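Local structure of DUF6836 domain-containing protein (Clostridium leptum, 4PW1) at residues Leu216-Asn220 with His221-Met225; Ile46-Phe49 with Ala50-Val54; Leu129-Leu132 with Gln133-Glu137. The protein is of unknown function and folds as a nine-stranded antiparallel beta sheet surrounded by alpha-helices. One frame throughout, in Å; residues are numbered along the deposited sequence. Where two conformers were deposited one is given.

Contact 1 is the tight hairpin that ends the nine-stranded antiparallel sheet, strand 214-218 being the outermost strand on that side within this chain. Contact 3, in helix 122-141, lies about 14 Å from it between centres and touches it directly: Ile222 CD1 packs on Leu129 N at 3.9 Å and Ile222 CG2 on Leu132 CD2 at 4.1 Å. Contact 2, in helix 44-58, is on the opposite side of the chain's centre, its own centre about 25 Å from that of contact 1 and about 30 Å from that of contact 3. A glycerol, probably from the crystallisation liquor, lies about 4 Å from the Ile46 side chain of contact 2.

Contact 1 (Leu216-Asn220 with His221-Met225)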
loop_
_atom_site.group_PDB
_atom_site.type_symbol
_atom_site.label_atom_id
_atom_site.label_comp_id
_atom_site.label_asym_id
_atom_site.label_seq_id
_atom_site.Cartn_x
_atom_site.Cartn_y
_atom_site.Cartn_z
ATOM N N LEU B 216 -6.708 -8.888 -3.002
ATOM C CA LEU B 216 -7.310 -7.998 -1.996
ATOM C C LEU B 216 -8.208 -7.012 -2.738
ATOM O O LEU B 216 -8.145 -6.901 -3.978
ATOM C CB LEU B 216 -6.216 -7.269 -1.202
ATOM C CG LEU B 216 -5.239 -6.385 -1.971
ATOM C CD1 LEU B 216 -5.876 -5.097 -2.491
ATOM C CD2 LEU B 216 -4.032 -6.051 -1.080
ATOM N N SER B 217 -9.037 -6.320 -1.974
ATOM C CA SER B 217 -9.886 -5.302 -2.514
ATOM C C SER B 217 -9.392 -3.961 -2.054
ATOM O O SER B 217 -9.121 -3.723 -0.833
ATOM C CB SER B 217 -11.338 -5.538 -2.127
ATOM O OG SER B 217 -12.177 -4.552 -2.703
ATOM N N TYR B 218 -9.308 -3.061 -3.014
ATOM C CA TYR B 218 -8.890 -1.700 -2.754
ATOM C C TYR B 218 -9.573 -0.790 -3.762
ATOM O O TYR B 218 -9.540 -1.052 -4.961
ATOM C CB TYR B 218 -7.386 -1.610 -2.982
ATOM C CG TYR B 218 -6.761 -0.256 -2.716
ATOM C CD1 TYR B 218 -6.695 0.286 -1.408
ATOM C CD2 TYR B 218 -6.172 0.464 -3.753
ATOM C CE1 TYR B 218 -6.052 1.510 -1.155
ATOM C CE2 TYR B 218 -5.565 1.685 -3.517
ATOM C CZ TYR B 218 -5.499 2.194 -2.215
ATOM O OH TYR B 218 -4.850 3.365 -1.980
ATOM N N ASP B 219 -10.163 0.291 -3.267
ATOM C CA ASP B 219 -10.660 1.351 -4.128
ATOM C C ASP B 219 -11.671 0.851 -5.215
ATOM O O ASP B 219 -11.601 1.244 -6.374
ATOM C CB ASP B 219 -9.461 2.034 -4.772
ATOM C CG ASP B 219 -9.821 3.331 -5.435
ATOM O OD1 ASP B 219 -10.755 3.997 -4.960
ATOM O OD2 ASP B 219 -9.177 3.655 -6.444
ATOM N N ASN B 220 -12.581 -0.013 -4.792
ATOM C CA ASN B 220 -13.642 -0.572 -5.626
ATOM C C ASN B 220 -13.133 -1.555 -6.705
ATOM O O ASN B 220 -13.885 -1.945 -7.571
ATOM C CB ASN B 220 -14.508 0.538 -6.286
ATOM C CG ASN B 220 -15.914 0.047 -6.666
ATOM O OD1 ASN B 220 -16.556 -0.656 -5.896
ATOM N ND2 ASN B 220 -16.376 0.387 -7.865
ATOM N N HIS B 221 -11.884 -1.993 -6.586
ATOM C CA HIS B 221 -11.323 -3.005 -7.458
ATOM C C HIS B 221 -10.819 -4.172 -6.705
ATOM O O HIS B 221 -10.557 -4.104 -5.489
ATOM C CB HIS B 221 -10.183 -2.397 -8.270
ATOM C CG HIS B 221 -10.651 -1.369 -9.219
ATOM N ND1 HIS B 221 -10.726 -0.037 -8.889
ATOM C CD2 HIS B 221 -11.151 -1.476 -10.469
ATOM C CE1 HIS B 221 -11.219 0.636 -9.909
ATOM N NE2 HIS B 221 -11.486 -0.216 -10.878
ATOM N N ILE B 222 -10.680 -5.282 -7.418
ATOM C CA ILE B 222 -9.917 -6.410 -6.911
ATOM C C ILE B 222 -8.530 -6.379 -7.529
ATOM O O ILE B 222 -8.373 -6.274 -8.781
ATOM C CB ILE B 222 -10.602 -7.737 -7.191
ATOM C CG1 ILE B 222 -11.950 -7.761 -6.482
ATOM C CG2 ILE B 222 -9.730 -8.944 -6.761
ATOM C CD1 ILE B 222 -12.787 -8.986 -6.826
ATOM N N TYR B 223 -7.526 -6.487 -6.663
ATOM C CA TYR B 223 -6.111 -6.584 -7.095
ATOM C C TYR B 223 -5.706 -8.048 -7.072
ATOM O O TYR B 223 -5.638 -8.670 -6.026
ATOM C CB TYR B 223 -5.203 -5.762 -6.178
ATOM C CG TYR B 223 -5.244 -4.269 -6.423
ATOM C CD1 TYR B 223 -6.329 -3.654 -6.969
ATOM C CD2 TYR B 223 -4.195 -3.457 -6.023
ATOM C CE1 TYR B 223 -6.365 -2.284 -7.178
ATOM C CE2 TYR B 223 -4.228 -2.094 -6.223
ATOM C CZ TYR B 223 -5.310 -1.526 -6.830
ATOM O OH TYR B 223 -5.363 -0.187 -6.990
ATOM N N ALA B 224 -5.486 -8.607 -8.250
ATOM C CA ALA B 224 -5.078 -9.990 -8.401
ATOM C C ALA B 224 -3.571 -10.020 -8.478
ATOM O O ALA B 224 -2.981 -9.403 -9.360
ATOM C CB ALA B 224 -5.663 -10.546 -9.671
HETATM N N MSE B 225 -2.947 -10.744 -7.572
HETATM C CA MSE B 225 -1.524 -10.599 -7.347
HETATM C C MSE B 225 -0.826 -11.878 -7.675
HETATM O O MSE B 225 -1.266 -12.996 -7.314
HETATM C CB MSE B 225 -1.266 -10.212 -5.877
HETATM C CG MSE B 225 -1.876 -8.835 -5.595
HETATM SE SE MSE B 225 -2.266 -8.711 -3.638
HETATM C CE MSE B 225 -0.826 -9.772 -2.931
#
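Tyr218 and Tyr223 meet in an offset edge-to-face pair, their planes at 74° and centroids 5.7 Å apart, with the edge of Tyr218 turned to the face of Tyr223. Tyr218 CD2 makes the approach, 3.4 Å from Tyr223 OH, which lies in the plane of the Tyr218 ring, while Tyr218 CB stands over the centre of the Tyr223 ring. Leu216 shares this sheet face: CD1 rests on Tyr223 CB at 3.8 Å, and CD2 reaches the selenium of Met225, a selenomethionine. Its chi1 of 59° sets CG between the backbone N and the carbonyl carbon, and chi2 of 72° then sends the two methyls to these different neighbours. Between the strands, Leu216 and Tyr223 exchange two backbone hydrogen bonds, as do Tyr218 and His221 around the type I' turn of a beta hairpin with a two-residue loop, Asp219-Asn220. In that turn the His221 ring folds back, and ND1 donates to Asp219 O at 3.0 Å, a bent bond whose donor stands above the carbonyl plane. Asn220 ties the turn outward through its amide to Glu117, Arg118 and Ala120, and Tyr218 OH bonds to Leu26 N. Leu20 of the second subunit packs on Leu216. With ND1 donating, the His221 ring is held against the loop, so the imidazole probably steadies the turn between the strands.

Contact 2 (Ile46-Phe49 with Ala50-Val54); sequences IVSF and AANSV
Ser53, one turn further along the helix, lays its hydroxyl oxygen over one face of the Phe49 ring. Starting from the backbone, Phe49 CB lies 3.2 Å from Ala50 N, and CG and CD2 still border that amide. With CG anti to the backbone N (chi1 175°), the ring leaves the helix beside its own turn, and Ser53 OG (chi1 -64°) reaches back to it: Phe49 CE2 is 3.3 Å from this oxygen and CZ 3.5 Å, while CE1 lies further off at 4.1 Å. The oxygen is thus offset toward the rim of the ring. This same OG donates to Phe49 O at 2.8 Å, from the face of the carbonyl plane opposite to that used by Ser53 N, so one carbonyl takes two bonds from one residue. Both segments belong to the alpha-helix 44-58, whose i to i+4 bonding runs unbroken here, with Ala51 N to Val47 O nearly straight at 177°. Ser48 O repeats the pattern one residue earlier: Asn52 N and Asn52 ND2 reach it from opposite faces, ND2 at 2.8 Å from Ser48 O and well above the carbonyl plane. Arg55 NH2 bonds Asn52 OD1, which, with the ND2 bond, probably fixes the rotation of that buried amide. Leu184 of helix 173-190 and Met100 of strand 95-103 pack on Phe49 and Ser53, and the Tyr196 ring meets Phe49 edge-to-face.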
loop_
_atom_site.group_PDB
_atom_site.type_symbol
_atom_site.label_atom_id
_atom_site.label_comp_id
_atom_site.label_asym_id
_atom_site.label_seq_id
_atom_site.Cartn_x
_atom_site.Cartn_y
_atom_site.Cartn_z
ATOM N N ILE B 46 6.522 7.620 -27.497
ATOM C CA ILE B 46 5.846 7.272 -26.261
ATOM C C ILE B 46 4.396 7.714 -26.338
ATOM O O ILE B 46 3.486 6.953 -25.969
ATOM C CB ILE B 46 6.599 7.814 -25.037
ATOM C CG1 ILE B 46 7.874 6.960 -24.910
ATOM C CG2 ILE B 46 5.732 7.670 -23.808
ATOM C CD1 ILE B 46 8.857 7.401 -23.877
ATOM N N VAL B 47 4.174 8.899 -26.890
ATOM C CA VAL B 47 2.823 9.388 -27.065
ATOM C C VAL B 47 1.983 8.471 -27.963
ATOM O O VAL B 47 0.882 8.116 -27.616
ATOM C CB VAL B 47 2.808 10.838 -27.528
ATOM C CG1 VAL B 47 1.373 11.297 -27.812
ATOM C CG2 VAL B 47 3.444 11.726 -26.460
ATOM N N SER B 48 2.541 8.050 -29.101
ATOM C CA SER B 48 1.852 7.165 -29.993
ATOM C C SER B 48 1.501 5.862 -29.305
ATOM O O SER B 48 0.368 5.381 -29.399
ATOM C CB SER B 48 2.764 6.899 -31.215
ATOM O OG SER B 48 2.130 5.941 -31.976
ATOM N N PHE B 49 2.468 5.276 -28.598
ATOM C CA PHE B 49 2.209 4.074 -27.880
ATOM C C PHE B 49 1.087 4.250 -26.818
ATOM O O PHE B 49 0.220 3.372 -26.645
ATOM C CB PHE B 49 3.495 3.569 -27.216
ATOM C CG PHE B 49 3.274 2.359 -26.347
ATOM C CD1 PHE B 49 3.237 1.101 -26.890
ATOM C CD2 PHE B 49 3.092 2.500 -24.980
ATOM C CE1 PHE B 49 3.003 -0.017 -26.099
ATOM C CE2 PHE B 49 2.853 1.384 -24.181
ATOM C CZ PHE B 49 2.799 0.118 -24.736
ATOM N N ALA B 50 1.111 5.357 -26.094
ATOM C CA ALA B 50 0.093 5.615 -25.071
ATOM C C ALA B 50 -1.334 5.796 -25.686
ATOM O O ALA B 50 -2.319 5.290 -25.145
ATOM C CB ALA B 50 0.472 6.842 -24.265
ATOM N N ALA B 51 -1.440 6.569 -26.759
ATOM C CA ALA B 51 -2.710 6.697 -27.500
ATOM C C ALA B 51 -3.298 5.345 -27.902
ATOM O O ALA B 51 -4.496 5.075 -27.693
ATOM C CB ALA B 51 -2.533 7.547 -28.739
ATOM N N ASN B 52 -2.460 4.479 -28.463
ATOM C CA ASN B 52 -2.901 3.140 -28.814
ATOM C C ASN B 52 -3.225 2.267 -27.565
ATOM O O ASN B 52 -4.148 1.457 -27.567
ATOM C CB ASN B 52 -1.847 2.505 -29.677
ATOM C CG ASN B 52 -1.883 3.060 -31.091
ATOM O OD1 ASN B 52 -2.777 2.748 -31.843
ATOM N ND2 ASN B 52 -0.936 3.874 -31.430
ATOM N N SER B 53 -2.457 2.431 -26.511
ATOM C CA SER B 53 -2.761 1.723 -25.243
ATOM C C SER B 53 -4.145 2.076 -24.703
ATOM O O SER B 53 -4.921 1.189 -24.303
ATOM C CB SER B 53 -1.708 2.040 -24.206
ATOM O OG SER B 53 -0.433 1.550 -24.622
ATOM N N VAL B 54 -4.481 3.362 -24.725
ATOM C CA VAL B 54 -5.800 3.821 -24.312
ATOM C C VAL B 54 -6.888 3.124 -25.132
ATOM O O VAL B 54 -7.833 2.540 -24.555
ATOM C CB VAL B 54 -5.943 5.353 -24.415
ATOM C CG1 VAL B 54 -7.392 5.802 -24.197
ATOM C CG2 VAL B 54 -4.993 6.059 -23.440
#

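Contact 3 (Leu129-Leu132 with Gln133-Glu137)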
loop_
_atom_site.group_PDB
_atom_site.type_symbol
_atom_site.label_atom_id
_atom_site.label_comp_id
_atom_site.label_asym_id
_atom_site.label_seq_id
_atom_site.Cartn_x
_atom_site.Cartn_y
_atom_site.Cartn_z
ATOM N N LEU B 129 -14.936 -12.178 -7.272
ATOM C CA LEU B 129 -13.802 -13.007 -6.919
ATOM C C LEU B 129 -14.026 -14.470 -7.356
ATOM O O LEU B 129 -13.108 -15.123 -7.897
ATOM C CB LEU B 129 -13.509 -12.925 -5.444
ATOM C CG LEU B 129 -12.283 -13.709 -4.991
ATOM C CD1 LEU B 129 -11.025 -13.145 -5.610
ATOM C CD2 LEU B 129 -12.172 -13.705 -3.474
ATOM N N GLY B 130 -15.236 -14.987 -7.154
ATOM C CA GLY B 130 -15.595 -16.305 -7.684
ATOM C C GLY B 130 -15.409 -16.422 -9.205
ATOM O O GLY B 130 -14.848 -17.388 -9.693
ATOM N N LYS B 131 -15.881 -15.450 -9.963
ATOM C CA LYS B 131 -15.729 -15.487 -11.418
ATOM C C LYS B 131 -14.225 -15.497 -11.779
ATOM O O LYS B 131 -13.767 -16.274 -12.647
ATOM C CB LYS B 131 -16.499 -14.317 -12.066
ATOM C CG LYS B 131 -16.464 -14.234 -13.604
ATOM C CD LYS B 131 -17.074 -15.455 -14.318
ATOM C CE LYS B 131 -17.277 -15.212 -15.819
ATOM N NZ LYS B 131 -16.112 -14.504 -16.458
ATOM N N LEU B 132 -13.462 -14.654 -11.104
ATOM C CA LEU B 132 -12.036 -14.535 -11.348
ATOM C C LEU B 132 -11.324 -15.843 -11.111
ATOM O O LEU B 132 -10.516 -16.289 -11.941
ATOM C CB LEU B 132 -11.489 -13.433 -10.452
ATOM C CG LEU B 132 -10.334 -12.581 -10.903
ATOM C CD1 LEU B 132 -10.423 -12.169 -12.360
ATOM C CD2 LEU B 132 -10.277 -11.387 -9.970
ATOM N N GLN B 133 -11.666 -16.511 -10.015
ATOM C CA GLN B 133 -11.101 -17.826 -9.723
ATOM C C GLN B 133 -11.413 -18.845 -10.816
ATOM O O GLN B 133 -10.549 -19.616 -11.208
ATOM C CB GLN B 133 -11.617 -18.326 -8.365
ATOM C CG GLN B 133 -11.052 -19.650 -7.852
ATOM C CD GLN B 133 -9.556 -19.575 -7.505
ATOM O OE1 GLN B 133 -9.035 -18.524 -7.119
ATOM N NE2 GLN B 133 -8.862 -20.696 -7.653
ATOM N N GLU B 134 -12.661 -18.844 -11.269
ATOM C CA GLU B 134 -13.122 -19.738 -12.319
ATOM C C GLU B 134 -12.382 -19.432 -13.628
ATOM O O GLU B 134 -11.928 -20.330 -14.305
ATOM C CB GLU B 134 -14.662 -19.624 -12.508
ATOM C CG GLU B 134 -15.497 -20.305 -11.420
ATOM C CD GLU B 134 -16.962 -19.837 -11.356
ATOM O OE1 GLU B 134 -17.401 -18.994 -12.174
ATOM O OE2 GLU B 134 -17.690 -20.322 -10.466
ATOM N N ASP B 135 -12.265 -18.150 -13.969
ATOM C CA ASP B 135 -11.581 -17.752 -15.210
ATOM C C ASP B 135 -10.109 -18.213 -15.143
ATOM O O ASP B 135 -9.540 -18.672 -16.155
ATOM C CB ASP B 135 -11.613 -16.229 -15.408
ATOM C CG ASP B 135 -12.960 -15.701 -15.910
ATOM O OD1 ASP B 135 -13.895 -16.463 -16.098
ATOM O OD2 ASP B 135 -13.069 -14.483 -16.113
ATOM N N TRP B 136 -9.510 -18.066 -13.961
ATOM C CA TRP B 136 -8.117 -18.401 -13.747
ATOM C C TRP B 136 -7.881 -19.893 -13.938
ATOM O O TRP B 136 -6.880 -20.300 -14.541
ATOM C CB TRP B 136 -7.634 -17.959 -12.357
ATOM C CG TRP B 136 -6.151 -18.168 -12.121
ATOM C CD1 TRP B 136 -5.136 -17.650 -12.871
ATOM C CD2 TRP B 136 -5.513 -18.896 -11.057
ATOM N NE1 TRP B 136 -3.929 -18.023 -12.374
ATOM C CE2 TRP B 136 -4.123 -18.797 -11.265
ATOM C CE3 TRP B 136 -5.981 -19.635 -9.967
ATOM C CZ2 TRP B 136 -3.195 -19.393 -10.424
ATOM C CZ3 TRP B 136 -5.058 -20.231 -9.122
ATOM C CH2 TRP B 136 -3.676 -20.110 -9.354
ATOM N N GLU B 137 -8.771 -20.700 -13.374
ATOM C CA GLU B 137 -8.652 -22.148 -13.486
ATOM C C GLU B 137 -8.818 -22.572 -14.931
ATOM O O GLU B 137 -8.114 -23.464 -15.388
ATOM C CB GLU B 137 -9.635 -22.864 -12.555
ATOM C CG GLU B 137 -9.166 -22.756 -11.114
ATOM C CD GLU B 137 -10.196 -23.188 -10.100
ATOM O OE1 GLU B 137 -11.028 -24.068 -10.411
ATOM O OE2 GLU B 137 -10.178 -22.630 -8.986
#
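Lys131 NZ, in one of the two conformers modelled for this lysine, meets both carboxylate oxygens of Asp135, one helical turn ahead, in a forked salt bridge of 3.0 Å to OD1 and 3.1 Å to OD2. Each oxygen uses its syn lone pair, so in this conformer the ammonium group sits in the mouth of the carboxylate. The lysine chain leaves with CG anti to the backbone N (chi1 -179°), then bends at chi2 and chi4 to carry NZ forward to the carboxylate, with CE 3.6 Å from Asp135 OD1. Asp135 N donates to Lys131 O at 2.7 Å, so residues one turn apart are joined by both backbone and side chain. Further on, Gln133 NE2 donates to Glu137 OE2 at 2.7 Å, nearly in its own amide plane. Asp135 OD2 also accepts from Ala173 N, at the start of helix 173-190, which probably steadies its negative charge, and Lys131 has a weak, long ion pair with Asp171. Trp136 NE1 bonds to Val208 O of helix 198-210 and its ring meets Phe213 edge-to-face, while Leu132 packs on Phe213 and on Phe174 of helix 173-190, and helix 122-141 lies against strand 221-227.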